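PDB 6DHT: xyloglucan-specific endo-beta-1,4-glucanase BoGH9A from Bacteroides ovatus, which hydrolyses internal beta-1,4-glucosidic linkages in the backbone of xyloglucan, releasing xyloglucan oligosaccharides. Local coordinates for residues Leu440-Leu451 with Tyr463-Ile474. Numbering follows the deposited sequence.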
loop_
_atom_site.group_PDB
_atom_site.type_symbol
_atom_site.label_atom_id
_atom_site.label_comp_id
_atom_site.label_asym_id
_atom_site.label_seq_id
_atom_site.Cartn_x
_atom_site.Cartn_y
_atom_site.Cartn_z
ATOM N N LEU A 440 9.094 -3.453 3.149
ATOM C CA LEU A 440 9.142 -3.119 1.723
ATOM C C LEU A 440 8.024 -2.156 1.378
ATOM O O LEU A 440 8.209 -1.292 0.522
ATOM C CB LEU A 440 9.064 -4.348 0.843
ATOM C CG LEU A 440 10.261 -5.298 0.999
ATOM C CD1 LEU A 440 10.062 -6.471 0.054
ATOM C CD2 LEU A 440 11.600 -4.651 0.728
ATOM N N ALA A 441 6.885 -2.293 2.050
ATOM C CA ALA A 441 5.786 -1.344 1.855
ATOM C C ALA A 441 5.963 -0.134 2.764
ATOM O O ALA A 441 5.900 1.019 2.299
ATOM C CB ALA A 441 4.459 -2.003 2.128
ATOM N N GLU A 442 6.114 -0.383 4.061
ATOM C CA GLU A 442 6.093 0.676 5.077
ATOM C C GLU A 442 7.201 1.675 4.924
ATOM O O GLU A 442 7.009 2.866 5.208
ATOM C CB GLU A 442 6.200 0.107 6.490
ATOM C CG GLU A 442 5.849 1.142 7.586
ATOM C CD GLU A 442 5.985 0.631 9.037
ATOM O OE1 GLU A 442 5.402 -0.411 9.390
ATOM O OE2 GLU A 442 6.665 1.299 9.848
ATOM N N LYS A 443 8.374 1.206 4.519
ATOM C CA LYS A 443 9.494 2.093 4.339
ATOM C C LYS A 443 9.854 2.262 2.880
ATOM O O LYS A 443 9.861 3.377 2.381
ATOM C CB LYS A 443 10.696 1.679 5.163
ATOM C CG LYS A 443 11.749 2.755 5.185
ATOM C CD LYS A 443 12.710 2.594 6.309
ATOM C CE LYS A 443 13.560 3.836 6.425
ATOM N NZ LYS A 443 14.655 3.650 7.399
ATOM N N CYS A 444 10.164 1.199 2.152
ATOM C CA CYS A 444 10.641 1.395 0.782
ATOM C C CYS A 444 9.588 2.068 -0.123
ATOM O O CYS A 444 9.841 3.099 -0.737
ATOM C CB CYS A 444 11.122 0.068 0.198
ATOM S SG CYS A 444 11.948 0.208 -1.383
ATOM N N MET A 445 8.402 1.468 -0.198
ATOM C CA MET A 445 7.362 2.051 -1.042
ATOM C C MET A 445 6.931 3.425 -0.528
ATOM O O MET A 445 6.813 4.366 -1.307
ATOM C CB MET A 445 6.115 1.164 -1.126
ATOM C CG MET A 445 6.224 -0.068 -1.965
ATOM S SD MET A 445 6.482 0.192 -3.694
ATOM C CE MET A 445 8.280 0.115 -3.781
ATOM N N ASN A 446 6.678 3.548 0.771
ATOM C CA ASN A 446 6.096 4.810 1.246
ATOM C C ASN A 446 7.128 5.933 1.284
ATOM O O ASN A 446 6.777 7.112 1.178
ATOM C CB ASN A 446 5.339 4.618 2.563
ATOM C CG ASN A 446 4.049 3.914 2.344
ATOM O OD1 ASN A 446 3.585 3.810 1.210
ATOM N ND2 ASN A 446 3.490 3.354 3.399
ATOM N N GLN A 447 8.397 5.589 1.388
ATOM C CA GLN A 447 9.455 6.577 1.142
ATOM C C GLN A 447 9.406 7.044 -0.315
ATOM O O GLN A 447 9.463 8.245 -0.603
ATOM C CB GLN A 447 10.815 5.952 1.452
ATOM C CG GLN A 447 12.002 6.836 1.362
ATOM C CD GLN A 447 13.233 6.057 1.745
ATOM O OE1 GLN A 447 13.876 5.449 0.897
ATOM N NE2 GLN A 447 13.506 5.984 3.033
ATOM N N GLY A 448 9.259 6.091 -1.233
ATOM C CA GLY A 448 9.042 6.399 -2.637
ATOM C C GLY A 448 7.853 7.303 -2.891
ATOM O O GLY A 448 7.955 8.255 -3.653
ATOM N N VAL A 449 6.718 6.994 -2.274
ATOM C CA VAL A 449 5.509 7.813 -2.413
ATOM C C VAL A 449 5.812 9.245 -1.946
ATOM O O VAL A 449 5.411 10.220 -2.597
ATOM C CB VAL A 449 4.336 7.215 -1.612
ATOM C CG1 VAL A 449 3.135 8.163 -1.603
ATOM C CG2 VAL A 449 3.899 5.887 -2.184
ATOM N N SER A 450 6.477 9.369 -0.804
ATOM C CA SER A 450 6.858 10.671 -0.242
ATOM C C SER A 450 7.744 11.453 -1.216
ATOM O O SER A 450 7.551 12.670 -1.445
ATOM C CB SER A 450 7.525 10.498 1.109
ATOM O OG SER A 450 6.706 9.791 2.000
ATOM N N LEU A 451 8.717 10.773 -1.824
ATOM C CA LEU A 451 9.590 11.416 -2.818
ATOM C C LEU A 451 8.829 11.842 -4.048
ATOM O O LEU A 451 9.108 12.899 -4.631
ATOM C CB LEU A 451 10.726 10.441 -3.190
ATOM C CG LEU A 451 11.744 10.236 -2.075
ATOM C CD1 LEU A 451 12.630 9.038 -2.366
ATOM C CD2 LEU A 451 12.599 11.504 -1.883
ATOM N N TYR A 463 14.016 14.128 -6.933
ATOM C CA TYR A 463 13.140 13.407 -6.024
ATOM C C TYR A 463 12.456 12.234 -6.748
ATOM O O TYR A 463 12.337 11.136 -6.194
ATOM C CB TYR A 463 12.090 14.371 -5.508
ATOM C CG TYR A 463 12.605 15.500 -4.631
ATOM C CD1 TYR A 463 13.431 15.271 -3.548
ATOM C CD2 TYR A 463 12.220 16.805 -4.885
ATOM C CE1 TYR A 463 13.865 16.298 -2.747
ATOM C CE2 TYR A 463 12.633 17.833 -4.085
ATOM C CZ TYR A 463 13.448 17.588 -3.026
ATOM O OH TYR A 463 13.873 18.627 -2.229
ATOM N N LEU A 464 12.002 12.471 -7.968
ATOM C CA LEU A 464 11.355 11.435 -8.764
ATOM C C LEU A 464 12.345 10.328 -9.141
ATOM O O LEU A 464 12.015 9.144 -9.098
ATOM C CB LEU A 464 10.699 12.048 -9.990
ATOM C CG LEU A 464 9.895 11.095 -10.859
ATOM C CD1 LEU A 464 8.771 10.504 -10.042
ATOM C CD2 LEU A 464 9.363 11.814 -12.067
ATOM N N THR A 465 13.570 10.720 -9.479
ATOM C CA THR A 465 14.600 9.761 -9.820
ATOM C C THR A 465 14.786 8.804 -8.666
ATOM O O THR A 465 14.933 7.578 -8.867
ATOM C CB THR A 465 15.907 10.498 -10.126
ATOM O OG1 THR A 465 15.737 11.239 -11.326
ATOM C CG2 THR A 465 17.045 9.524 -10.350
ATOM N N ASN A 466 14.798 9.326 -7.445
ATOM C CA ASN A 466 14.966 8.499 -6.273
ATOM C C ASN A 466 13.760 7.591 -5.962
ATOM O O ASN A 466 13.914 6.498 -5.422
ATOM C CB ASN A 466 15.407 9.353 -5.076
ATOM C CG ASN A 466 16.898 9.626 -5.103
ATOM O OD1 ASN A 466 17.672 8.769 -4.691
ATOM N ND2 ASN A 466 17.294 10.796 -5.572
ATOM N N ALA A 467 12.559 8.038 -6.332
ATOM C CA ALA A 467 11.374 7.216 -6.178
ATOM C C ALA A 467 11.462 5.998 -7.092
ATOM O O ALA A 467 11.160 4.882 -6.672
ATOM C CB ALA A 467 10.127 8.015 -6.454
ATOM N N TYR A 468 11.904 6.191 -8.327
ATOM C CA TYR A 468 12.104 5.050 -9.239
ATOM C C TYR A 468 13.182 4.098 -8.719
ATOM O O TYR A 468 13.062 2.896 -8.881
ATOM C CB TYR A 468 12.437 5.490 -10.673
ATOM C CG TYR A 468 11.281 6.050 -11.473
ATOM C CD1 TYR A 468 10.355 5.206 -12.100
ATOM C CD2 TYR A 468 11.172 7.406 -11.705
ATOM C CE1 TYR A 468 9.311 5.721 -12.875
ATOM C CE2 TYR A 468 10.115 7.923 -12.460
ATOM C CZ TYR A 468 9.212 7.077 -13.059
ATOM O OH TYR A 468 8.187 7.628 -13.812
ATOM N N ARG A 469 14.209 4.635 -8.067
ATOM C CA ARG A 469 15.259 3.766 -7.512
ATOM C C ARG A 469 14.691 2.807 -6.470
ATOM O O ARG A 469 15.049 1.623 -6.428
ATOM C CB ARG A 469 16.402 4.582 -6.906
ATOM C CG ARG A 469 17.218 5.340 -7.924
ATOM C CD ARG A 469 18.235 6.279 -7.281
ATOM N NE ARG A 469 19.017 7.005 -8.275
ATOM C CZ ARG A 469 19.718 8.107 -8.013
ATOM N NH1 ARG A 469 19.745 8.619 -6.788
ATOM N NH2 ARG A 469 20.400 8.697 -8.971
ATOM N N ASN A 470 13.812 3.301 -5.604
ATOM C CA ASN A 470 13.206 2.455 -4.590
ATOM C C ASN A 470 12.293 1.409 -5.216
ATOM O O ASN A 470 12.224 0.272 -4.731
ATOM C CB ASN A 470 12.411 3.280 -3.562
ATOM C CG ASN A 470 13.268 3.792 -2.436
ATOM O OD1 ASN A 470 14.487 3.754 -2.509
ATOM N ND2 ASN A 470 12.632 4.325 -1.396
ATOM N N MET A 471 11.586 1.781 -6.281
ATOM C CA MET A 471 10.824 0.779 -7.027
ATOM C C MET A 471 11.737 -0.313 -7.631
ATOM O O MET A 471 11.406 -1.500 -7.558
ATOM C CB MET A 471 9.912 1.423 -8.095
ATOM C CG MET A 471 9.068 0.413 -8.846
ATOM S SD MET A 471 7.935 -0.544 -7.761
ATOM C CE MET A 471 6.701 0.695 -7.622
ATOM N N ASP A 472 12.863 0.081 -8.215
ATOM C CA ASP A 472 13.798 -0.895 -8.756
ATOM C C ASP A 472 14.212 -1.890 -7.672
ATOM O O ASP A 472 14.391 -3.088 -7.954
ATOM C CB ASP A 472 15.044 -0.193 -9.273
ATOM C CG ASP A 472 14.871 0.422 -10.658
ATOM O OD1 ASP A 472 13.757 0.542 -11.206
ATOM O OD2 ASP A 472 15.908 0.803 -11.246
ATOM N N TYR A 473 14.409 -1.400 -6.453
ATOM C CA TYR A 473 14.801 -2.259 -5.339
ATOM C C TYR A 473 13.784 -3.372 -5.123
ATOM O O TYR A 473 14.159 -4.555 -5.036
ATOM C CB TYR A 473 15.004 -1.464 -4.025
ATOM C CG TYR A 473 15.569 -2.293 -2.900
ATOM C CD1 TYR A 473 14.762 -3.130 -2.161
ATOM C CD2 TYR A 473 16.916 -2.261 -2.610
ATOM C CE1 TYR A 473 15.266 -3.924 -1.150
ATOM C CE2 TYR A 473 17.428 -3.039 -1.595
ATOM C CZ TYR A 473 16.601 -3.855 -0.868
ATOM O OH TYR A 473 17.127 -4.662 0.134
ATOM N N ILE A 474 12.500 -3.070 -4.990
ATOM C CA ILE A 474 11.579 -4.163 -4.735
ATOM C C ILE A 474 11.368 -5.063 -5.933
ATOM O O ILE A 474 10.913 -6.198 -5.739
ATOM C CB ILE A 474 10.220 -3.742 -4.184
ATOM C CG1 ILE A 474 9.434 -3.036 -5.252
ATOM C CG2 ILE A 474 10.347 -2.914 -2.858
ATOM C CD1 ILE A 474 7.965 -3.116 -4.990
#
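N470 reaches from helix 463-474 to the backbone and a side chain of helix 440-451, a worked example of how a buried amide can pin two antiparallel helices (162° between their directions). Its CB points toward helix 440-451 and lies 3.8 Å from C444 SG and about as far from C444 O. CG, anti to the carbonyl carbon (chi1 -86°), sits 3.8 Å from Q447 OE1, which places ND2 within bonding distance of both C444 O and Q447 OE1. OD1 is satisfied by a hydrogen bond elsewhere in the structure. One ND2 bond, nearly straight, runs to Q447 OE1 at 2.8 Å within the plane of the N470 amide; the other, 3.1 Å to C444 O, is more bent but arrives on a lone pair. That carbonyl also accepts from G448 N, so it serves its own helix and the neighbour together. Beside the amide the backbones come closest, G448 CA 4.3 Å from A467 CA, and A467 CB rests against G448 O at 3.6 Å.

Apolar groups pack the two ends. M445, bent at chi2 and chi3, turns CE back onto I474 CD1, a tight 3.5 Å pair, while L440 CD2 meets the edge of the Y473 ring. At the far end, L451 sets CD1 on N466 CB, CD2 by Y463 CD1 and CB against A467 CB. This helical hairpin is part of the (alpha/alpha)6 barrel of the GH9 catalytic domain: from helix 551-567, L560 touches M445 and L564 touches M471, whereas helix 395-416 touches Q447, L451 and Y463.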